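Local coordinates for protein putative NAD(P)H:FMN oxidoreductase (Porphyromonas gingivalis W83, PDB 3GE5) that binds flavin mononucleotide in pockets shared between the two subunits of a dimer and, as a nitroreductase-family member, probably acts as a flavin-dependent oxidoreductase, at residues R61-A66 with S125-Y130; Y69-F74 with Q109-R114; S90-F95 with V145-Q150; I103-H108 with S161-V166. One frame throughout, in Å; residues are numbered along the deposited sequence. Where two conformers were deposited one is given.

Interaction 1 (R61-A66 with S125-Y130); sequences RIAPSA and SIAMTY. With FMN (flavin mononucleotide), chain J.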
# COMPACT_ATOMS: atom_id res chain seq x y z
N ARG A 61 10.65 -5.31 -3.26
CA ARG A 61 10.76 -6.49 -4.11
C ARG A 61 9.80 -7.58 -3.60
O ARG A 61 9.20 -8.29 -4.40
CB ARG A 61 12.19 -7.03 -4.10
CG ARG A 61 12.41 -8.26 -4.99
CD ARG A 61 13.86 -8.75 -4.85
NE ARG A 61 14.02 -9.56 -3.63
CZ ARG A 61 13.86 -10.88 -3.55
NH1 ARG A 61 13.54 -11.59 -4.61
NH2 ARG A 61 14.03 -11.52 -2.39
N ILE A 62 9.67 -7.73 -2.28
CA ILE A 62 8.89 -8.85 -1.74
C ILE A 62 7.39 -8.53 -1.59
O ILE A 62 6.58 -9.41 -1.19
CB ILE A 62 9.50 -9.41 -0.41
CG1 ILE A 62 9.41 -8.37 0.72
CG2 ILE A 62 10.92 -9.96 -0.69
CD1 ILE A 62 9.73 -8.96 2.13
N ALA A 63 6.99 -7.31 -1.93
CA ALA A 63 5.58 -6.92 -1.80
C ALA A 63 4.71 -7.84 -2.69
O ALA A 63 5.14 -8.26 -3.76
CB ALA A 63 5.38 -5.43 -2.23
N PRO A 64 3.47 -8.10 -2.29
CA PRO A 64 2.52 -8.76 -3.18
C PRO A 64 1.97 -7.81 -4.28
O PRO A 64 2.07 -6.57 -4.19
CB PRO A 64 1.37 -9.16 -2.23
CG PRO A 64 1.40 -8.14 -1.19
CD PRO A 64 2.86 -7.73 -1.01
N SER A 65 1.43 -8.43 -5.32
CA SER A 65 0.86 -7.74 -6.48
C SER A 65 -0.20 -8.67 -7.13
O SER A 65 -0.17 -9.91 -6.94
CB SER A 65 1.98 -7.40 -7.47
OG SER A 65 2.69 -8.52 -7.94
N ALA A 66 -1.08 -8.09 -7.94
CA ALA A 66 -2.03 -8.90 -8.69
C ALA A 66 -1.31 -9.93 -9.58
O ALA A 66 -0.40 -9.59 -10.35
CB ALA A 66 -2.94 -8.01 -9.54
N SER A 125 1.73 1.00 -5.42
CA SER A 125 1.43 1.54 -4.11
C SER A 125 1.64 0.54 -2.97
O SER A 125 2.00 0.93 -1.85
CB SER A 125 0.03 2.13 -4.10
OG SER A 125 -0.05 3.23 -4.99
N ILE A 126 1.45 -0.74 -3.23
CA ILE A 126 1.79 -1.75 -2.21
C ILE A 126 3.31 -1.75 -2.00
O ILE A 126 3.80 -1.73 -0.86
CB ILE A 126 1.28 -3.18 -2.62
CG1 ILE A 126 -0.25 -3.19 -2.88
CG2 ILE A 126 1.61 -4.16 -1.54
CD1 ILE A 126 -0.79 -4.50 -3.55
N ALA A 127 4.06 -1.76 -3.11
CA ALA A 127 5.53 -1.75 -3.00
C ALA A 127 6.01 -0.46 -2.26
O ALA A 127 6.88 -0.52 -1.36
CB ALA A 127 6.21 -1.84 -4.37
N MSE A 128 5.44 0.69 -2.64
CA MSE A 128 5.78 1.96 -1.99
C MSE A 128 5.46 1.89 -0.48
O MSE A 128 6.25 2.36 0.35
CB MSE A 128 5.01 3.12 -2.62
CG MSE A 128 5.63 3.61 -3.92
SE MSE A 128 7.19 4.77 -3.60
CE MSE A 128 6.32 6.16 -2.52
N THR A 129 4.32 1.31 -0.13
CA THR A 129 3.92 1.21 1.29
C THR A 129 4.94 0.33 2.05
O THR A 129 5.41 0.68 3.13
CB THR A 129 2.48 0.67 1.46
OG1 THR A 129 1.55 1.55 0.81
CG2 THR A 129 2.11 0.51 3.00
N TYR A 130 5.29 -0.81 1.46
CA TYR A 130 6.30 -1.69 2.07
C TYR A 130 7.61 -0.93 2.27
O TYR A 130 8.28 -1.06 3.30
CB TYR A 130 6.54 -2.93 1.18
CG TYR A 130 5.64 -4.10 1.52
CD1 TYR A 130 4.28 -3.94 1.64
CD2 TYR A 130 6.17 -5.38 1.69
CE1 TYR A 130 3.47 -5.02 2.01
CE2 TYR A 130 5.37 -6.47 2.01
CZ TYR A 130 4.03 -6.28 2.18
OH TYR A 130 3.23 -7.33 2.52
N1 FMN J . -5.63 -13.53 -5.25
C2 FMN J . -6.81 -14.10 -5.64
O2 FMN J . -6.96 -15.31 -5.48
N3 FMN J . -7.84 -13.35 -6.20
C4 FMN J . -7.69 -12.00 -6.49
O4 FMN J . -8.59 -11.35 -7.01
C4A FMN J . -6.47 -11.41 -6.13
N5 FMN J . -6.22 -10.09 -6.42
C5A FMN J . -5.08 -9.46 -6.02
C6 FMN J . -4.94 -8.07 -6.24
C7 FMN J . -3.85 -7.39 -5.68
C7M FMN J . -3.71 -5.89 -5.94
C8 FMN J . -2.93 -8.08 -4.92
C8M FMN J . -1.80 -7.39 -4.27
C9 FMN J . -3.07 -9.45 -4.70
C9A FMN J . -4.17 -10.16 -5.25
N10 FMN J . -4.32 -11.54 -5.07
C10 FMN J . -5.47 -12.17 -5.50
C1' FMN J . -3.31 -12.34 -4.27
C2' FMN J . -2.02 -12.55 -5.09
O2' FMN J . -2.16 -13.63 -6.02
C3' FMN J . -0.80 -12.76 -4.19
O3' FMN J . -0.63 -11.65 -3.31
C4' FMN J . 0.47 -13.00 -5.04
O4' FMN J . 0.37 -14.23 -5.80
C5' FMN J . 1.67 -13.04 -4.11
O5' FMN J . 1.52 -14.12 -3.19
P FMN J . 1.60 -13.96 -1.62
O1P FMN J . 3.02 -13.56 -1.30
O2P FMN J . 1.21 -15.27 -0.98
O3P FMN J . 0.56 -12.93 -1.18

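Interaction 2 (Y69-F74 with Q109-R114); sequences YQPWHF and QRAWKR. With EDO (1,2-ethanediol), chain H; SO4 (sulfate ion), chain E.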
# COMPACT_ATOMS: atom_id res chain seq x y z
N TYR A 69 2.56 -10.44 -10.62
CA TYR A 69 3.26 -9.94 -11.82
C TYR A 69 4.37 -8.92 -11.49
O TYR A 69 5.23 -8.67 -12.33
CB TYR A 69 2.30 -9.33 -12.85
CG TYR A 69 1.34 -10.29 -13.53
CD1 TYR A 69 1.66 -11.67 -13.71
CD2 TYR A 69 0.13 -9.85 -14.07
CE1 TYR A 69 0.79 -12.54 -14.38
CE2 TYR A 69 -0.75 -10.74 -14.73
CZ TYR A 69 -0.43 -12.06 -14.87
OH TYR A 69 -1.26 -12.98 -15.52
N GLN A 70 4.33 -8.33 -10.29
CA GLN A 70 5.38 -7.40 -9.87
C GLN A 70 5.65 -6.35 -10.95
O GLN A 70 6.81 -6.18 -11.37
CB GLN A 70 6.66 -8.17 -9.54
CG GLN A 70 6.50 -9.28 -8.47
CD GLN A 70 7.55 -10.38 -8.65
OE1 GLN A 70 8.74 -10.14 -8.42
NE2 GLN A 70 7.12 -11.57 -9.10
N PRO A 71 4.62 -5.56 -11.36
CA PRO A 71 4.74 -4.66 -12.51
C PRO A 71 5.41 -3.32 -12.15
O PRO A 71 4.97 -2.26 -12.57
CB PRO A 71 3.29 -4.47 -12.94
CG PRO A 71 2.58 -4.45 -11.63
CD PRO A 71 3.27 -5.48 -10.77
N TRP A 72 6.50 -3.40 -11.38
CA TRP A 72 7.21 -2.25 -10.87
C TRP A 72 8.68 -2.32 -11.24
O TRP A 72 9.19 -3.40 -11.60
CB TRP A 72 7.06 -2.15 -9.34
CG TRP A 72 7.29 -3.42 -8.57
CD1 TRP A 72 8.43 -4.17 -8.52
CD2 TRP A 72 6.33 -4.07 -7.73
NE1 TRP A 72 8.22 -5.28 -7.71
CE2 TRP A 72 6.96 -5.22 -7.19
CE3 TRP A 72 5.01 -3.79 -7.36
CZ2 TRP A 72 6.30 -6.10 -6.31
CZ3 TRP A 72 4.35 -4.66 -6.48
CH2 TRP A 72 5.00 -5.79 -5.97
N HIS A 73 9.34 -1.19 -11.15
CA HIS A 73 10.77 -1.06 -11.27
C HIS A 73 11.18 0.09 -10.39
O HIS A 73 10.50 1.13 -10.40
CB HIS A 73 11.27 -0.85 -12.71
CG HIS A 73 12.73 -1.10 -12.87
ND1 HIS A 73 13.26 -2.37 -13.04
CD2 HIS A 73 13.79 -0.25 -12.87
CE1 HIS A 73 14.58 -2.28 -13.17
NE2 HIS A 73 14.93 -1.01 -13.05
N PHE A 74 12.24 -0.10 -9.62
CA PHE A 74 12.68 0.94 -8.66
C PHE A 74 13.93 1.63 -9.18
O PHE A 74 15.00 1.01 -9.32
CB PHE A 74 12.92 0.32 -7.27
CG PHE A 74 11.80 -0.56 -6.81
CD1 PHE A 74 10.51 -0.07 -6.68
CD2 PHE A 74 12.05 -1.90 -6.53
CE1 PHE A 74 9.49 -0.91 -6.23
CE2 PHE A 74 11.03 -2.75 -6.10
CZ PHE A 74 9.73 -2.25 -5.97
N GLN A 109 2.60 -2.68 -19.45
CA GLN A 109 2.61 -3.92 -20.23
C GLN A 109 2.65 -5.18 -19.35
O GLN A 109 2.38 -6.28 -19.83
CB GLN A 109 3.79 -3.94 -21.19
CG GLN A 109 3.74 -2.98 -22.31
CD GLN A 109 5.05 -3.03 -23.17
OE1 GLN A 109 6.08 -3.67 -22.83
NE2 GLN A 109 5.00 -2.32 -24.23
N ARG A 110 3.03 -5.05 -18.07
CA ARG A 110 3.17 -6.19 -17.17
C ARG A 110 2.09 -6.30 -16.11
O ARG A 110 1.96 -7.36 -15.51
CB ARG A 110 4.57 -6.20 -16.51
CG ARG A 110 5.65 -6.30 -17.56
CD ARG A 110 6.99 -6.72 -17.02
NE ARG A 110 7.52 -5.72 -16.10
CZ ARG A 110 7.50 -5.83 -14.78
NH1 ARG A 110 6.98 -6.92 -14.20
NH2 ARG A 110 7.99 -4.85 -14.03
N ALA A 111 1.35 -5.21 -15.87
CA ALA A 111 0.33 -5.16 -14.83
C ALA A 111 -0.97 -5.85 -15.27
O ALA A 111 -1.38 -5.74 -16.43
CB ALA A 111 0.05 -3.68 -14.44
N TRP A 112 -1.58 -6.59 -14.33
CA TRP A 112 -2.87 -7.20 -14.52
C TRP A 112 -3.92 -6.22 -15.01
O TRP A 112 -3.99 -5.08 -14.49
CB TRP A 112 -3.30 -7.87 -13.20
CG TRP A 112 -4.62 -8.56 -13.28
CD1 TRP A 112 -4.94 -9.66 -14.03
CD2 TRP A 112 -5.83 -8.21 -12.56
NE1 TRP A 112 -6.25 -9.98 -13.86
CE2 TRP A 112 -6.82 -9.12 -12.96
CE3 TRP A 112 -6.16 -7.19 -11.66
CZ2 TRP A 112 -8.13 -9.06 -12.46
CZ3 TRP A 112 -7.45 -7.15 -11.16
CH2 TRP A 112 -8.42 -8.07 -11.56
N LYS A 113 -4.76 -6.65 -15.96
CA LYS A 113 -5.82 -5.78 -16.54
C LYS A 113 -7.12 -5.97 -15.80
O LYS A 113 -7.50 -7.10 -15.44
CB LYS A 113 -6.09 -6.11 -18.00
CG LYS A 113 -4.85 -6.21 -18.91
CD LYS A 113 -3.99 -4.99 -18.83
CE LYS A 113 -2.95 -5.05 -19.91
NZ LYS A 113 -1.77 -4.15 -19.64
N ARG A 114 -7.82 -4.86 -15.57
CA ARG A 114 -9.19 -4.88 -15.11
C ARG A 114 -9.96 -3.75 -15.78
O ARG A 114 -9.52 -2.59 -15.79
CB ARG A 114 -9.28 -4.74 -13.58
CG ARG A 114 -10.72 -4.81 -13.06
CD ARG A 114 -10.76 -4.96 -11.56
NE ARG A 114 -10.28 -3.74 -10.91
CZ ARG A 114 -10.34 -3.51 -9.59
NH1 ARG A 114 -10.87 -4.40 -8.77
NH2 ARG A 114 -9.89 -2.36 -9.12
C1 EDO H . -8.51 -0.78 -12.94
O1 EDO H . -9.80 -1.42 -12.74
C2 EDO H . -7.71 -0.70 -11.66
O2 EDO H . -8.49 -0.20 -10.56
S SO4 E . -0.55 -16.27 -14.56
O1 SO4 E . -1.20 -15.70 -13.38
O2 SO4 E . 0.83 -16.61 -14.17
O3 SO4 E . -0.48 -15.29 -15.58
O4 SO4 E . -1.30 -17.46 -15.00
O HOH W 1 5.67 -9.41 -14.82

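Interaction 3 (S90-F95 with V145-Q150); sequences SQQPWF and VCAFDQ. With FMN (flavin mononucleotide), chain C; EDO (1,2-ethanediol), chain I.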
# COMPACT_ATOMS: atom_id res chain seq x y z
N SER A 90 9.68 18.89 -9.31
CA SER A 90 8.85 19.36 -8.19
C SER A 90 8.91 20.86 -8.01
O SER A 90 9.97 21.48 -8.19
CB SER A 90 9.29 18.68 -6.89
OG SER A 90 8.59 19.20 -5.76
N GLN A 91 7.78 21.43 -7.58
CA GLN A 91 7.70 22.82 -7.16
C GLN A 91 7.53 22.97 -5.64
O GLN A 91 7.35 24.09 -5.15
CB GLN A 91 6.52 23.48 -7.88
CG GLN A 91 6.65 23.43 -9.41
CD GLN A 91 7.92 24.06 -9.91
OE1 GLN A 91 8.41 25.05 -9.34
NE2 GLN A 91 8.47 23.50 -10.97
N GLN A 92 7.59 21.88 -4.90
CA GLN A 92 7.49 21.94 -3.45
C GLN A 92 8.87 22.26 -2.89
O GLN A 92 9.82 21.52 -3.13
CB GLN A 92 6.96 20.62 -2.90
CG GLN A 92 5.52 20.36 -3.38
CD GLN A 92 4.91 19.09 -2.83
OE1 GLN A 92 5.59 18.12 -2.51
NE2 GLN A 92 3.57 19.06 -2.81
N PRO A 93 8.99 23.38 -2.16
CA PRO A 93 10.32 23.77 -1.70
C PRO A 93 11.16 22.73 -0.93
O PRO A 93 12.38 22.70 -1.06
CB PRO A 93 10.04 25.00 -0.82
CG PRO A 93 8.79 25.57 -1.41
CD PRO A 93 7.97 24.39 -1.82
N TRP A 94 10.53 21.88 -0.13
CA TRP A 94 11.26 20.89 0.65
C TRP A 94 11.91 19.80 -0.21
O TRP A 94 12.91 19.21 0.17
CB TRP A 94 10.35 20.23 1.70
CG TRP A 94 9.35 19.30 1.11
CD1 TRP A 94 8.10 19.62 0.67
CD2 TRP A 94 9.52 17.90 0.84
NE1 TRP A 94 7.49 18.53 0.14
CE2 TRP A 94 8.32 17.45 0.24
CE3 TRP A 94 10.58 16.97 1.02
CZ2 TRP A 94 8.14 16.12 -0.17
CZ3 TRP A 94 10.38 15.65 0.64
CH2 TRP A 94 9.17 15.25 0.04
N PHE A 95 11.31 19.51 -1.37
CA PHE A 95 11.67 18.31 -2.14
C PHE A 95 13.14 18.13 -2.48
O PHE A 95 13.70 17.04 -2.35
CB PHE A 95 10.80 18.28 -3.41
CG PHE A 95 11.07 17.08 -4.31
CD1 PHE A 95 12.02 17.15 -5.32
CD2 PHE A 95 10.34 15.91 -4.16
CE1 PHE A 95 12.24 16.07 -6.15
CE2 PHE A 95 10.59 14.80 -5.00
CZ PHE A 95 11.52 14.90 -6.01
N VAL A 145 5.76 10.91 -2.35
CA VAL A 145 5.57 12.07 -3.27
C VAL A 145 4.86 11.65 -4.57
O VAL A 145 5.33 10.77 -5.31
CB VAL A 145 6.91 12.77 -3.63
CG1 VAL A 145 6.65 13.94 -4.55
CG2 VAL A 145 7.64 13.21 -2.31
N CYS A 146 3.72 12.29 -4.84
CA CYS A 146 3.02 12.17 -6.14
C CYS A 146 2.88 13.51 -6.85
O CYS A 146 2.56 13.54 -8.04
CB CYS A 146 1.66 11.56 -5.92
SG CYS A 146 1.74 9.79 -5.52
N ALA A 147 3.17 14.63 -6.15
CA ALA A 147 3.09 15.95 -6.79
C ALA A 147 4.41 16.25 -7.53
O ALA A 147 5.26 16.94 -7.01
CB ALA A 147 2.75 17.07 -5.77
N PHE A 148 4.53 15.72 -8.75
CA PHE A 148 5.68 15.96 -9.60
C PHE A 148 5.29 15.81 -11.06
O PHE A 148 4.27 15.23 -11.36
CB PHE A 148 6.87 15.05 -9.27
CG PHE A 148 6.66 13.58 -9.52
CD1 PHE A 148 6.09 12.76 -8.56
CD2 PHE A 148 7.12 12.99 -10.72
CE1 PHE A 148 5.85 11.41 -8.81
CE2 PHE A 148 6.94 11.65 -10.94
CZ PHE A 148 6.29 10.86 -9.98
N ASP A 149 6.10 16.39 -11.93
CA ASP A 149 5.84 16.43 -13.38
C ASP A 149 6.28 15.06 -13.93
O ASP A 149 7.47 14.80 -14.15
CB ASP A 149 6.60 17.59 -14.01
CG ASP A 149 6.34 17.73 -15.50
OD1 ASP A 149 5.93 16.72 -16.13
OD2 ASP A 149 6.57 18.86 -16.03
N GLN A 150 5.34 14.16 -14.10
CA GLN A 150 5.67 12.77 -14.50
C GLN A 150 6.30 12.69 -15.89
O GLN A 150 7.27 11.95 -16.13
CB GLN A 150 4.41 11.92 -14.45
CG GLN A 150 3.85 11.68 -13.06
CD GLN A 150 2.48 11.09 -13.13
OE1 GLN A 150 1.52 11.80 -13.47
NE2 GLN A 150 2.37 9.77 -12.87
N1 FMN C . 3.47 15.17 0.86
C2 FMN C . 4.12 16.14 0.15
O2 FMN C . 4.69 17.07 0.74
N3 FMN C . 4.16 16.12 -1.24
C4 FMN C . 3.53 15.12 -1.98
O4 FMN C . 3.55 15.13 -3.25
C4A FMN C . 2.86 14.13 -1.25
N5 FMN C . 2.20 13.15 -1.96
C5A FMN C . 1.65 12.10 -1.29
C6 FMN C . 1.08 11.07 -2.04
C7 FMN C . 0.55 9.97 -1.37
C7M FMN C . -0.09 8.84 -2.13
C8 FMN C . 0.61 9.90 0.02
C8M FMN C . 0.07 8.71 0.75
C9 FMN C . 1.13 10.93 0.75
C9A FMN C . 1.68 12.05 0.12
N10 FMN C . 2.24 13.12 0.85
C10 FMN C . 2.84 14.14 0.16
C1' FMN C . 2.42 13.04 2.35
C2' FMN C . 1.06 13.34 2.99
O2' FMN C . 0.90 14.75 3.06
C3' FMN C . 0.92 12.70 4.37
O3' FMN C . 1.13 11.29 4.26
C4' FMN C . -0.42 13.00 5.05
O4' FMN C . -0.60 14.40 5.32
C5' FMN C . -0.60 12.26 6.38
O5' FMN C . 0.43 12.65 7.27
P FMN C . 1.34 11.58 7.96
O1P FMN C . 2.06 10.88 6.83
O2P FMN C . 0.48 10.62 8.76
O3P FMN C . 2.36 12.37 8.75
C1 EDO I . 7.56 23.20 2.28
O1 EDO I . 8.05 22.83 1.02
C2 EDO I . 8.55 24.14 2.96
O2 EDO I . 9.85 23.55 3.00
O HOH W 2 6.96 17.35 -4.78
O HOH W 3 5.37 19.74 -7.31

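Interaction 4 (I103-H108 with S161-V166); sequences ITLGDH and SHMTPV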
# COMPACT_ATOMS: atom_id res chain seq x y z
N ILE A 103 12.29 6.27 -7.16
CA ILE A 103 11.22 6.53 -8.15
C ILE A 103 10.61 5.19 -8.49
O ILE A 103 11.29 4.33 -9.08
CB ILE A 103 11.74 7.20 -9.44
CG1 ILE A 103 12.63 8.41 -9.10
CG2 ILE A 103 10.55 7.57 -10.37
CD1 ILE A 103 13.26 9.15 -10.25
N THR A 104 9.34 4.99 -8.15
CA THR A 104 8.68 3.74 -8.44
C THR A 104 7.93 3.85 -9.77
O THR A 104 6.99 4.63 -9.90
CB THR A 104 7.74 3.31 -7.31
OG1 THR A 104 8.51 3.22 -6.11
CG2 THR A 104 7.05 1.96 -7.59
N LEU A 105 8.40 3.04 -10.71
CA LEU A 105 7.88 2.99 -12.04
C LEU A 105 6.88 1.86 -12.13
O LEU A 105 7.14 0.75 -11.61
CB LEU A 105 9.01 2.71 -13.04
CG LEU A 105 10.26 3.58 -12.95
CD1 LEU A 105 11.24 3.25 -14.05
CD2 LEU A 105 9.83 5.10 -12.99
N GLY A 106 5.76 2.11 -12.79
CA GLY A 106 4.76 1.07 -13.02
C GLY A 106 4.77 0.70 -14.49
O GLY A 106 4.79 1.59 -15.37
N ASP A 107 4.78 -0.60 -14.77
CA ASP A 107 4.89 -1.10 -16.15
C ASP A 107 3.50 -1.54 -16.65
O ASP A 107 3.01 -2.60 -16.27
CB ASP A 107 5.90 -2.23 -16.20
CG ASP A 107 6.24 -2.65 -17.61
OD1 ASP A 107 5.38 -2.53 -18.52
OD2 ASP A 107 7.37 -3.12 -17.79
N HIS A 108 2.87 -0.72 -17.49
CA HIS A 108 1.53 -1.05 -17.96
C HIS A 108 1.50 -2.35 -18.77
O HIS A 108 0.50 -3.08 -18.72
CB HIS A 108 0.90 0.13 -18.67
CG HIS A 108 0.46 1.20 -17.73
ND1 HIS A 108 -0.65 1.07 -16.92
CD2 HIS A 108 1.00 2.41 -17.42
CE1 HIS A 108 -0.80 2.16 -16.19
NE2 HIS A 108 0.19 2.99 -16.47
N SER A 161 7.78 4.63 -22.87
CA SER A 161 6.39 5.10 -22.85
C SER A 161 5.48 4.22 -22.03
O SER A 161 4.63 4.72 -21.30
CB SER A 161 5.84 5.19 -24.28
OG SER A 161 6.50 6.20 -25.02
N HIS A 162 5.71 2.91 -22.10
CA HIS A 162 4.85 1.93 -21.43
C HIS A 162 5.05 1.84 -19.91
O HIS A 162 4.33 1.09 -19.22
CB HIS A 162 5.00 0.57 -22.12
CG HIS A 162 6.30 -0.11 -21.85
ND1 HIS A 162 7.40 0.04 -22.67
CD2 HIS A 162 6.68 -0.92 -20.84
CE1 HIS A 162 8.41 -0.67 -22.17
NE2 HIS A 162 7.99 -1.26 -21.06
N MSE A 163 6.00 2.60 -19.38
CA MSE A 163 6.21 2.68 -17.95
C MSE A 163 5.92 4.12 -17.48
O MSE A 163 6.19 5.08 -18.18
CB MSE A 163 7.64 2.24 -17.63
CG MSE A 163 7.91 0.78 -17.94
SE MSE A 163 9.82 0.41 -18.01
CE MSE A 163 10.20 0.57 -16.18
N THR A 164 5.33 4.25 -16.30
CA THR A 164 4.97 5.53 -15.75
C THR A 164 5.62 5.69 -14.37
O THR A 164 5.52 4.80 -13.54
CB THR A 164 3.44 5.67 -15.57
OG1 THR A 164 2.79 5.53 -16.85
CG2 THR A 164 3.09 7.07 -14.94
N PRO A 165 6.31 6.83 -14.13
CA PRO A 165 6.73 7.08 -12.73
C PRO A 165 5.50 7.46 -11.90
O PRO A 165 4.90 8.52 -12.15
CB PRO A 165 7.70 8.25 -12.88
CG PRO A 165 7.27 8.97 -14.14
CD PRO A 165 6.70 7.93 -15.05
N VAL A 166 5.06 6.59 -11.00
CA VAL A 166 3.78 6.79 -10.28
C VAL A 166 3.95 7.60 -8.99
O VAL A 166 3.20 8.53 -8.69
CB VAL A 166 3.12 5.42 -9.96
CG1 VAL A 166 1.78 5.61 -9.23
CG2 VAL A 166 2.94 4.57 -11.26

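Interaction 1 (R61-A66 with S125-Y130)
Ala63 and Pro64, where helix 50-62 gives way to loop, pack on helix 120-137 through Ile126, Ala127 and Tyr130, a buried helix-to-loop contact of the nitroreductase fold beside its flavin pocket. The small residues let the backbones come close, with CA of Ala63 5.3 Å from CA of Ala127. Ala63 CA stands over one face of the Tyr130 ring, displaced toward the rim, in a CH-pi contact 4.1 Å from the centroid and 23° off the ring normal. Its CB touches Ala127 CA at 3.8 Å and also meets Tyr130 CG and Ile126 CG2. Pro64 extends the contact, with CD 3.7 Å from Tyr130 CZ and 3.8 Å from Ile126 CG2, and its ring crosses both side chains at about a right angle. Ile126 carries CG1 beside its backbone N (chi1 -57°), which turns CG2 toward the proline and sends the extended CD1 arm toward the dimethylbenzene end of the flavin. CG2 and CD1 both lie against Pro64 O, a buried carbonyl oxygen for which the model offers no hydrogen-bond partner.

Farther out, the Tyr130 ring stacks with Phe34 of the second subunit, and Ala63 O accepts from Arg186 NE of that subunit, tying the loop to the dimer interface. Ser39, Gln92 and several arginines of the second subunit hydrogen-bond this FMN, while Pro64 to Ala66 border it from this side. Pro64 CB lies 3.4 Å from the ribityl O3', and Ala66 N, hydrogen-bonded to Asp123 OD1, is 3.5 Å from flavin C8.

Interaction 2 (Y69-F74 with Q109-R114)
Gln70 O is gripped by both terminal nitrogens of Arg110. NH1 gives the shorter bond, 2.9 Å to Gln70 O, but stands well above the carbonyl plane, whereas NH2, 3.2 Å from the same oxygen, lies in that plane on a lone pair. Both bonds run close to the guanidinium plane. NH2 also makes a weak hydrogen bond to Trp72 O, so one guanidinium edge serves two carbonyls, and a water accepting from NH1 and donating to Tyr69 O (2.6 Å) continues the network. Pro71 is the centre of an inverse gamma turn between the two carbonyls, and its CA lies over one face of the guanidinium. A bend in the Arg110 chain (chi3 -64°) swings the group onto the turn, and a salt bridge from NE to Asp107 helps to fix its rotation.

Beside the polar network, Pro71 CB packs on Ala111 CB at 3.7 Å. Tyr69 presents an edge of its ring to the backbone N of Trp112, with CD2 4.1 Å from Trp112 CB, while its hydroxyl meets a sulfate probably left by the crystallisation liquor.

The turn leads directly into strand 72-77, an outer strand of this chain's four-stranded antiparallel sheet, which pairs with strand 100-107 and is extended across the dimer interface by a parallel strand of the second subunit. Helix 120-137 packs against the contact, meeting Pro71, Trp72 and Ala111 through Asp123, Ala127 and Val120 respectively.

Interaction 3 (S90-F95 with V145-Q150)
Trp94 sets the outer edge of its benzene ring on one methyl of Val145; Val145 CG2 lies near the ring plane, 3.5 Å from Trp94 CH2, the two side chains approaching from opposite directions. The other methyl, CG1, meets Phe95 CE2 at 4.1 Å, so the valine is wedged against both aromatic rings. With CG of Trp94 between its backbone N and carbonyl carbon (chi1 72°), the indole reaches from its own loop to both Val145 and the flavin; NE1 makes a weak hydrogen bond to flavin O2. NE1 also donates to Gln92 OE1 from above the amide plane.

Together these loops line the pyrimidine rim of FMN in the nitroreductase-type pocket. The extended Gln92 side chain brings OE1 to flavin N3 at 2.8 Å in an almost straight bond (177°). From the other loop, Ala147 N donates to flavin O4 at 3.0 Å, and Cys146 N to the same O4 at 3.3 Å, with a weak bond to N5 besides. The two backbone N-H groups at O4 would be expected to favour negative charge there.

Water joins the loops where direct polar contacts are lacking. One water accepts from Ser90 OG (2.7 Å) and donates to both Gln92 OE1 and Ala147 O; a second links Gln91 N to Ala147 O. Ser90 OG in turn accepts from Gln92 N in an ST turn, and Gln92 begins a type I turn. Trp112 of the second subunit packs against Cys146 and Ala147.

Interaction 4 (I103-H108 with S161-V166)
Leu105 fits between Met163 and Pro165 on the neighbouring strand, where strands 100-107 and 163-172 pair antiparallel at the centre of the four-stranded sheet of the nitroreductase fold. Its two methyls divide the work: CD1 meets Met163 CE at 3.6 Å, while CD2 rests on Pro165 CB at 3.8 Å. The selenomethionine chain bends at its end (chi3 71°), carrying CE back over the leucine. Pro165 CB in turn fills the dip between Leu105 and Ile103, whose CG2 lies 3.9 Å away and whose side chain runs alongside the proline, pointing the same way. Helix 150-156 closes over Ile103 and Pro165 with Cys153.

On the face that Thr164 occupies, Gly106 contributes a hollow in place of a bump, and Val166 leans into it with CG2 4.0 Å from Gly106 N. Gly106 and Thr164 form a hydrogen-bonded pair, Gly106 N to Thr164 O at 2.8 Å with the return bond from Thr164 N to Gly106 O. Val166 N to Thr104 O and His108 N to His162 O continue the series at either end. The Leu105-Pro165 and Asp107-Met163 pairs are non-hydrogen-bonded, and the segment axes are twisted to 143°.

At the end of the strand, Asp107 lays its carboxylate against Met163 CG and the edge of the His162 imidazole, the two planes 43° apart. That carboxylate is engaged by Arg110, and OD1 stands 3.1 Å from CD2 of His162.

Interactions 2 and 4, with centres about 9 Å apart, share a sheet: Pro71 O lies 2.8 Å from Asp107 N and His73 O 2.9 Å from Leu105 N. Interaction 1 lies about 11 Å from interaction 2, centre to centre, and Ser65 OG probably hydrogen-bonds Gln70 N (2.9 Å). Met128 of interaction 1 packs on Thr104 of interaction 4. Interaction 3 joins the sheet through Gln150 NE2 and Pro165 O, 2.9 Å apart. Interactions 1 and 3, with contact centres about 22 Å apart, meet different FMN molecules; the FMN beside interaction 1 is gripped by Gln92 and Ala147 of the second subunit, so each flavin pocket combines both subunits.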